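Local atomic coordinates of ATP-dependent kinase YFH7 (Saccharomyces cerevisiae, PDB entry 2GA8), a protein that acts as an ATP-dependent P-loop kinase and could be involved in the assembly of the endoplasmic reticulum membrane. Residues A[70-75]-A[233-238]; A[99-104]-A[171-176]. All blocks are in the same frame, centred on the assembly; numbering follows the deposited sequence.

Contact 1: residues A[70-75]-A[233-238]; sequences KPMVNL and TIPDIF
V73 meets T233 through the backbone: V73 N donates to T233 O at 3.0 Å, in a nearly straight bond of 172°. The two segments run in roughly the same direction, 28° apart end to end. This is loop packing beside the mixed sheet of this P-loop kinase. Segment 70-75 links strands 65-66 and 80-81, and segment 233-238 leads into strand 237-243. T233 O also receives a long CA-H contact from M72, and the methyl of M72 lies 3.5 Å from it, CE to O. M72 is bent at chi2 and chi3, which brings its CE against the P235 ring, with CE 3.8 Å from P235 CB. V73 sets one branch against the partner. With CG1 anti to the backbone N (chi1 176°), CG2 is the branch that lies near T233 OG1 and the CD1 end of I234. The T233 methyl (CG2) rests against P71 O and K70 CB at the start of segment 70-75. Its hydroxyl turns to other partners, S231 and the modified cysteine at position 208. Further along, L75 points its CD1 at CG of the P235 ring. L75 is buried, and helix 192-206 covers it through I201, K204 and T205. I136 of strand 134-136 touches both L75 and P235. A bound mercury ion lies about 4 Å from the V73 side chain. The apolar row closes where L75 CD1 touches P235 CG at 3.6 Å and I237 CD1 at 4.0 Å.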
ATOM      1  N   LYS A  70     -12.864 -25.885  -0.865  1.00 29.61           N
ATOM      2  CA  LYS A  70     -13.659 -24.719  -0.504  1.00 28.80           C
ATOM      3  C   LYS A  70     -13.695 -23.723  -1.654  1.00 27.59           C
ATOM      4  O   LYS A  70     -12.801 -23.703  -2.498  1.00 27.61           O
ATOM      5  CB  LYS A  70     -13.080 -24.047   0.745  1.00 29.56           C
ATOM      6  CG  LYS A  70     -13.157 -24.900   1.995  1.00 30.76           C
ATOM      7  CD  LYS A  70     -12.725 -24.111   3.216  1.00 34.99           C
ATOM      8  CE  LYS A  70     -12.964 -24.895   4.496  1.00 36.00           C
ATOM      9  NZ  LYS A  70     -12.675 -24.070   5.703  1.00 38.29           N
ATOM     10  N   PRO A  71     -14.748 -22.895  -1.719  1.00 27.27           N
ATOM     11  CA  PRO A  71     -14.826 -21.916  -2.804  1.00 27.04           C
ATOM     12  C   PRO A  71     -13.894 -20.735  -2.538  1.00 26.33           C
ATOM     13  O   PRO A  71     -13.519 -20.473  -1.392  1.00 25.01           O
ATOM     14  CB  PRO A  71     -16.294 -21.510  -2.790  1.00 27.07           C
ATOM     15  CG  PRO A  71     -16.626 -21.571  -1.330  1.00 27.10           C
ATOM     16  CD  PRO A  71     -15.971 -22.870  -0.897  1.00 28.02           C
ATOM     17  N   MET A  72     -13.519 -20.036  -3.602  1.00 26.45           N
ATOM     18  CA  MET A  72     -12.640 -18.879  -3.501  1.00 27.87           C
ATOM     19  C   MET A  72     -13.310 -17.772  -2.701  1.00 28.27           C
ATOM     20  O   MET A  72     -14.515 -17.563  -2.820  1.00 29.85           O
ATOM     21  CB  MET A  72     -12.312 -18.343  -4.894  1.00 28.23           C
ATOM     22  CG  MET A  72     -11.608 -19.330  -5.791  1.00 30.18           C
ATOM     23  SD  MET A  72     -10.032 -19.821  -5.093  1.00 31.79           S
ATOM     24  CE  MET A  72      -9.076 -18.341  -5.378  1.00 28.53           C
ATOM     25  N   VAL A  73     -12.532 -17.065  -1.888  1.00 26.40           N
ATOM     26  CA  VAL A  73     -13.077 -15.962  -1.105  1.00 27.01           C
ATOM     27  C   VAL A  73     -13.534 -14.903  -2.104  1.00 27.01           C
ATOM     28  O   VAL A  73     -12.783 -14.541  -3.010  1.00 27.56           O
ATOM     29  CB  VAL A  73     -12.007 -15.342  -0.173  1.00 27.12           C
ATOM     30  CG1 VAL A  73     -12.579 -14.135   0.556  1.00 27.78           C
ATOM     31  CG2 VAL A  73     -11.527 -16.381   0.829  1.00 28.13           C
ATOM     32  N   ASN A  74     -14.768 -14.429  -1.962  1.00 28.10           N
ATOM     33  CA  ASN A  74     -15.283 -13.403  -2.866  1.00 29.86           C
ATOM     34  C   ASN A  74     -14.869 -12.069  -2.262  1.00 29.38           C
ATOM     35  O   ASN A  74     -15.353 -11.682  -1.203  1.00 28.93           O
ATOM     36  CB  ASN A  74     -16.809 -13.482  -2.966  1.00 32.11           C
ATOM     37  CG  ASN A  74     -17.351 -12.699  -4.145  1.00 34.53           C
ATOM     38  OD1 ASN A  74     -17.000 -11.536  -4.345  1.00 36.11           O
ATOM     39  ND2 ASN A  74     -18.215 -13.332  -4.930  1.00 35.32           N
ATOM     40  N   LEU A  75     -13.971 -11.365  -2.938  1.00 28.09           N
ATOM     41  CA  LEU A  75     -13.475 -10.109  -2.401  1.00 28.33           C
ATOM     42  C   LEU A  75     -14.219  -8.848  -2.796  1.00 29.26           C
ATOM     43  O   LEU A  75     -14.192  -7.862  -2.059  1.00 30.55           O
ATOM     44  CB  LEU A  75     -11.994  -9.964  -2.752  1.00 26.46           C
ATOM     45  CG  LEU A  75     -11.143 -11.118  -2.217  1.00 23.73           C
ATOM     46  CD1 LEU A  75      -9.716 -10.977  -2.697  1.00 25.96           C
ATOM     47  CD2 LEU A  75     -11.216 -11.136  -0.699  1.00 23.88           C
ATOM     48  N   THR A 233      -8.078 -20.902  -1.159  1.00 14.90           N
ATOM     49  CA  THR A 233      -9.193 -19.975  -1.365  1.00 16.57           C
ATOM     50  C   THR A 233      -8.805 -18.516  -1.575  1.00 16.53           C
ATOM     51  O   THR A 233      -9.651 -17.703  -1.940  1.00 16.65           O
ATOM     52  CB  THR A 233     -10.175 -20.008  -0.187  1.00 18.10           C
ATOM     53  OG1 THR A 233      -9.525 -19.507   0.987  1.00 19.88           O
ATOM     54  CG2 THR A 233     -10.659 -21.426   0.060  1.00 19.20           C
ATOM     55  N   ILE A 234      -7.538 -18.190  -1.348  1.00 14.55           N
ATOM     56  CA  ILE A 234      -7.054 -16.818  -1.491  1.00 15.26           C
ATOM     57  C   ILE A 234      -6.528 -16.560  -2.900  1.00 15.45           C
ATOM     58  O   ILE A 234      -5.547 -17.162  -3.323  1.00 17.16           O
ATOM     59  CB  ILE A 234      -5.939 -16.533  -0.451  1.00 14.34           C
ATOM     60  CG1 ILE A 234      -6.483 -16.772   0.962  1.00 15.78           C
ATOM     61  CG2 ILE A 234      -5.423 -15.101  -0.599  1.00 16.77           C
ATOM     62  CD1 ILE A 234      -7.579 -15.798   1.393  1.00 16.32           C
ATOM     63  N   PRO A 235      -7.174 -15.647  -3.645  1.00 15.27           N
ATOM     64  CA  PRO A 235      -6.747 -15.341  -5.013  1.00 16.78           C
ATOM     65  C   PRO A 235      -5.567 -14.385  -5.066  1.00 16.00           C
ATOM     66  O   PRO A 235      -5.220 -13.762  -4.066  1.00 17.58           O
ATOM     67  CB  PRO A 235      -7.993 -14.718  -5.616  1.00 16.41           C
ATOM     68  CG  PRO A 235      -8.484 -13.872  -4.463  1.00 17.46           C
ATOM     69  CD  PRO A 235      -8.326 -14.811  -3.259  1.00 16.76           C
ATOM     70  N   ASP A 236      -4.948 -14.280  -6.238  1.00 16.60           N
ATOM     71  CA  ASP A 236      -3.835 -13.359  -6.419  1.00 16.09           C
ATOM     72  C   ASP A 236      -4.431 -11.964  -6.545  1.00 16.94           C
ATOM     73  O   ASP A 236      -5.422 -11.768  -7.244  1.00 17.25           O
ATOM     74  CB  ASP A 236      -3.047 -13.674  -7.698  1.00 17.23           C
ATOM     75  CG  ASP A 236      -2.175 -14.911  -7.568  1.00 20.77           C
ATOM     76  OD1 ASP A 236      -1.969 -15.386  -6.434  1.00 20.44           O
ATOM     77  OD2 ASP A 236      -1.681 -15.397  -8.609  1.00 22.24           O
ATOM     78  N   ILE A 237      -3.827 -11.002  -5.860  1.00 16.27           N
ATOM     79  CA  ILE A 237      -4.290  -9.621  -5.914  1.00 15.22           C
ATOM     80  C   ILE A 237      -3.145  -8.802  -6.484  1.00 15.66           C
ATOM     81  O   ILE A 237      -2.048  -8.804  -5.930  1.00 16.26           O
ATOM     82  CB  ILE A 237      -4.634  -9.094  -4.511  1.00 13.91           C
ATOM     83  CG1 ILE A 237      -5.737  -9.952  -3.895  1.00 14.38           C
ATOM     84  CG2 ILE A 237      -5.079  -7.633  -4.595  1.00 14.55           C
ATOM     85  CD1 ILE A 237      -5.970  -9.678  -2.422  1.00 13.58           C
ATOM     86  N   PHE A 238      -3.400  -8.117  -7.593  1.00 15.90           N
ATOM     87  CA  PHE A 238      -2.388  -7.293  -8.242  1.00 16.17           C
ATOM     88  C   PHE A 238      -2.633  -5.820  -7.968  1.00 14.37           C
ATOM     89  O   PHE A 238      -3.728  -5.314  -8.186  1.00 15.45           O
ATOM     90  CB  PHE A 238      -2.401  -7.555  -9.745  1.00 19.12           C
ATOM     91  CG  PHE A 238      -1.980  -8.944 -10.104  1.00 20.59           C
ATOM     92  CD1 PHE A 238      -0.634  -9.263 -10.220  1.00 22.82           C
ATOM     93  CD2 PHE A 238      -2.929  -9.952 -10.261  1.00 23.60           C
ATOM     94  CE1 PHE A 238      -0.233 -10.571 -10.485  1.00 24.51           C
ATOM     95  CE2 PHE A 238      -2.536 -11.263 -10.526  1.00 23.48           C
ATOM     96  CZ  PHE A 238      -1.191 -11.571 -10.637  1.00 24.28           C
TER

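Contact 2: residues A[99-104]-A[171-176]; sequences DHVEDV and LDLFKD
E102 lies flat over the ring of F174 and bonds to the backbone just beyond it. Two loops meet here, each with a type I beta turn, H100 to D103 and L171 to F174. The tight part is the stack. E102 CG sits 3.5 Å from the centroid of the F174 ring and only 4° off its normal, a CH-pi contact. The carboxylate follows the same face, its plane 13° from the ring, with OE1 3.3 Å from F174 CD2. The side chain is extended beyond CG, which carries the carboxylate across the ring to K175. There OE2 takes the backbone N of K175 at 2.6 Å. The bond arrives on the syn side, 32° out of the carboxylate plane. V101 adds apolar packing next to it: CG1 meets L173 CD1 at 3.9 Å, and the two side chains cross at about a right angle. L173 also touches L96, while A180 of helix 178-181 packs on F174. The looser side is wet. One water donates to both E102 OE2 and L173 O, 2.6 Å from OE2. A second donates to E102 OE1 and is held weakly by D176 N. E102 and K175 are exposed, whereas V101 and F174 are buried. A mercury ion is bound about 3 Å from the F174 side chain. The carboxylate thus has a backbone N-H and two water donors, an environment that probably stabilises its charged form while its aliphatic stem stays on the aromatic face.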
ATOM      1  N   ASP A  99     -16.404  12.961 -14.531  1.00 29.40           N
ATOM      2  CA  ASP A  99     -17.184  13.648 -13.505  1.00 30.08           C
ATOM      3  C   ASP A  99     -16.942  13.242 -12.050  1.00 29.02           C
ATOM      4  O   ASP A  99     -17.637  13.725 -11.155  1.00 28.34           O
ATOM      5  CB  ASP A  99     -18.679  13.501 -13.808  1.00 32.82           C
ATOM      6  CG  ASP A  99     -19.049  14.012 -15.189  1.00 35.43           C
ATOM      7  OD1 ASP A  99     -18.588  15.112 -15.563  1.00 38.25           O
ATOM      8  OD2 ASP A  99     -19.810  13.319 -15.898  1.00 37.17           O
ATOM      9  N   HIS A 100     -15.960  12.381 -11.796  1.00 25.83           N
ATOM     10  CA  HIS A 100     -15.711  11.941 -10.426  1.00 25.11           C
ATOM     11  C   HIS A 100     -14.255  11.945  -9.975  1.00 23.03           C
ATOM     12  O   HIS A 100     -13.940  11.421  -8.911  1.00 24.03           O
ATOM     13  CB  HIS A 100     -16.285  10.535 -10.232  1.00 26.53           C
ATOM     14  CG  HIS A 100     -17.770  10.459 -10.405  1.00 28.36           C
ATOM     15  ND1 HIS A 100     -18.653  10.983  -9.485  1.00 29.49           N
ATOM     16  CD2 HIS A 100     -18.527   9.933 -11.397  1.00 30.43           C
ATOM     17  CE1 HIS A 100     -19.891  10.782  -9.904  1.00 31.51           C
ATOM     18  NE2 HIS A 100     -19.841  10.147 -11.061  1.00 31.31           N
ATOM     19  N   VAL A 101     -13.370  12.546 -10.764  1.00 21.89           N
ATOM     20  CA  VAL A 101     -11.951  12.575 -10.425  1.00 22.65           C
ATOM     21  C   VAL A 101     -11.594  13.189  -9.070  1.00 21.83           C
ATOM     22  O   VAL A 101     -10.540  12.886  -8.514  1.00 21.02           O
ATOM     23  CB  VAL A 101     -11.131  13.290 -11.525  1.00 22.96           C
ATOM     24  CG1 VAL A 101     -11.231  12.510 -12.823  1.00 24.17           C
ATOM     25  CG2 VAL A 101     -11.637  14.713 -11.716  1.00 23.69           C
ATOM     26  N   GLU A 102     -12.461  14.046  -8.538  1.00 21.63           N
ATOM     27  CA  GLU A 102     -12.196  14.680  -7.248  1.00 22.46           C
ATOM     28  C   GLU A 102     -13.229  14.280  -6.196  1.00 21.28           C
ATOM     29  O   GLU A 102     -13.286  14.866  -5.115  1.00 22.92           O
ATOM     30  CB  GLU A 102     -12.192  16.206  -7.400  1.00 24.12           C
ATOM     31  CG  GLU A 102     -11.178  16.734  -8.404  1.00 25.10           C
ATOM     32  CD  GLU A 102     -11.194  18.250  -8.510  1.00 27.51           C
ATOM     33  OE1 GLU A 102     -10.724  18.925  -7.569  1.00 26.64           O
ATOM     34  OE2 GLU A 102     -11.686  18.765  -9.535  1.00 28.66           O
ATOM     35  N   ASP A 103     -14.036  13.274  -6.516  1.00 20.49           N
ATOM     36  CA  ASP A 103     -15.085  12.805  -5.613  1.00 18.95           C
ATOM     37  C   ASP A 103     -14.593  11.689  -4.688  1.00 18.29           C
ATOM     38  O   ASP A 103     -14.544  10.521  -5.076  1.00 16.16           O
ATOM     39  CB  ASP A 103     -16.276  12.320  -6.444  1.00 19.30           C
ATOM     40  CG  ASP A 103     -17.434  11.850  -5.596  1.00 21.41           C
ATOM     41  OD1 ASP A 103     -17.367  11.974  -4.354  1.00 22.47           O
ATOM     42  OD2 ASP A 103     -18.421  11.357  -6.181  1.00 25.03           O
ATOM     43  N   VAL A 104     -14.243  12.053  -3.457  1.00 18.60           N
ATOM     44  CA  VAL A 104     -13.745  11.071  -2.501  1.00 17.46           C
ATOM     45  C   VAL A 104     -14.804  10.064  -2.080  1.00 16.90           C
ATOM     46  O   VAL A 104     -14.481   9.040  -1.481  1.00 16.50           O
ATOM     47  CB  VAL A 104     -13.160  11.751  -1.232  1.00 18.60           C
ATOM     48  CG1 VAL A 104     -12.034  12.686  -1.630  1.00 20.29           C
ATOM     49  CG2 VAL A 104     -14.255  12.509  -0.477  1.00 19.34           C
ATOM     50  N   LEU A 171      -5.278  14.339 -13.370  1.00 22.37           N
ATOM     51  CA  LEU A 171      -5.112  15.638 -12.733  1.00 24.02           C
ATOM     52  C   LEU A 171      -5.521  16.774 -13.670  1.00 25.10           C
ATOM     53  O   LEU A 171      -5.873  17.863 -13.213  1.00 25.81           O
ATOM     54  CB  LEU A 171      -3.662  15.821 -12.275  1.00 23.00           C
ATOM     55  CG  LEU A 171      -3.146  14.824 -11.228  1.00 24.12           C
ATOM     56  CD1 LEU A 171      -1.705  15.151 -10.892  1.00 25.73           C
ATOM     57  CD2 LEU A 171      -4.011  14.880  -9.970  1.00 23.25           C
ATOM     58  N   ASP A 172      -5.483  16.520 -14.977  1.00 26.92           N
ATOM     59  CA  ASP A 172      -5.866  17.534 -15.959  1.00 28.69           C
ATOM     60  C   ASP A 172      -7.369  17.782 -15.941  1.00 29.55           C
ATOM     61  O   ASP A 172      -7.854  18.766 -16.504  1.00 30.03           O
ATOM     62  CB  ASP A 172      -5.463  17.109 -17.375  1.00 31.60           C
ATOM     63  CG  ASP A 172      -3.962  17.023 -17.558  1.00 33.92           C
ATOM     64  OD1 ASP A 172      -3.254  17.939 -17.094  1.00 35.55           O
ATOM     65  OD2 ASP A 172      -3.492  16.046 -18.178  1.00 37.65           O
ATOM     66  N   LEU A 173      -8.103  16.879 -15.305  1.00 29.22           N
ATOM     67  CA  LEU A 173      -9.551  16.992 -15.228  1.00 30.01           C
ATOM     68  C   LEU A 173     -10.015  17.696 -13.957  1.00 30.73           C
ATOM     69  O   LEU A 173     -11.205  17.949 -13.784  1.00 30.11           O
ATOM     70  CB  LEU A 173     -10.186  15.604 -15.316  1.00 29.55           C
ATOM     71  CG  LEU A 173      -9.895  14.833 -16.606  1.00 30.45           C
ATOM     72  CD1 LEU A 173     -10.453  13.421 -16.502  1.00 30.45           C
ATOM     73  CD2 LEU A 173     -10.500  15.575 -17.791  1.00 28.98           C
ATOM     74  N   PHE A 174      -9.079  18.003 -13.066  1.00 32.32           N
ATOM     75  CA  PHE A 174      -9.423  18.693 -11.828  1.00 34.80           C
ATOM     76  C   PHE A 174     -10.070  20.029 -12.173  1.00 37.37           C
ATOM     77  O   PHE A 174      -9.723  20.646 -13.180  1.00 36.40           O
ATOM     78  CB  PHE A 174      -8.172  18.931 -10.980  1.00 34.17           C
ATOM     79  CG  PHE A 174      -7.926  17.870  -9.943  1.00 34.42           C
ATOM     80  CD1 PHE A 174      -7.974  16.521 -10.276  1.00 35.06           C
ATOM     81  CD2 PHE A 174      -7.631  18.225  -8.630  1.00 34.64           C
ATOM     82  CE1 PHE A 174      -7.728  15.541  -9.310  1.00 34.81           C
ATOM     83  CE2 PHE A 174      -7.384  17.253  -7.663  1.00 34.80           C
ATOM     84  CZ  PHE A 174      -7.432  15.908  -8.005  1.00 34.39           C
ATOM     85  N   LYS A 175     -11.007  20.472 -11.342  1.00 40.24           N
ATOM     86  CA  LYS A 175     -11.685  21.741 -11.582  1.00 44.16           C
ATOM     87  C   LYS A 175     -10.644  22.839 -11.768  1.00 45.56           C
ATOM     88  O   LYS A 175     -10.890  23.843 -12.437  1.00 46.25           O
ATOM     89  CB  LYS A 175     -12.612  22.084 -10.411  1.00 44.69           C
ATOM     90  CG  LYS A 175     -13.477  23.315 -10.647  1.00 47.11           C
ATOM     91  CD  LYS A 175     -14.383  23.134 -11.857  1.00 47.85           C
ATOM     92  CE  LYS A 175     -15.166  24.403 -12.157  1.00 49.25           C
ATOM     93  NZ  LYS A 175     -16.021  24.260 -13.370  1.00 49.58           N
ATOM     94  N   ASP A 176      -9.473  22.633 -11.172  1.00 47.31           N
ATOM     95  CA  ASP A 176      -8.378  23.586 -11.270  1.00 49.21           C
ATOM     96  C   ASP A 176      -7.094  22.835 -11.632  1.00 50.05           C
ATOM     97  O   ASP A 176      -6.257  22.563 -10.772  1.00 49.01           O
ATOM     98  CB  ASP A 176      -8.201  24.322  -9.942  1.00 50.54           C
ATOM     99  CG  ASP A 176      -7.185  25.438 -10.029  1.00 52.31           C
ATOM    100  OD1 ASP A 176      -7.368  26.345 -10.868  1.00 53.34           O
ATOM    101  OD2 ASP A 176      -6.205  25.413  -9.258  1.00 53.43           O
TER
HETATM  102  O   HOH W   1      -9.570  21.436  -8.356  1.00 31.05           O
HETATM  103  O   HOH W   2     -13.027  17.853 -11.628  1.00 42.81           O

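Both contacts are partly buried, and both lie away from the ATP site. Contact 2 joins two loops, while contact 1 joins a loop to the lead-in and first residue of strand 237-243. They do not touch: their centres are 32 Å apart and their nearest atoms about 17 Å. Contact 1 has more of its residues buried. It borders the mixed sheet and helix 192-206, and is mostly apolar, with one backbone bond between the segments. Contact 2 ties the approach to strand 109-111 of that same sheet to the loop before helix 178-181. Its chemistry is more polar, with a carboxylate and bridging waters beside an aromatic ring. Along the chain, both segments of contact 2 fall between those of contact 1.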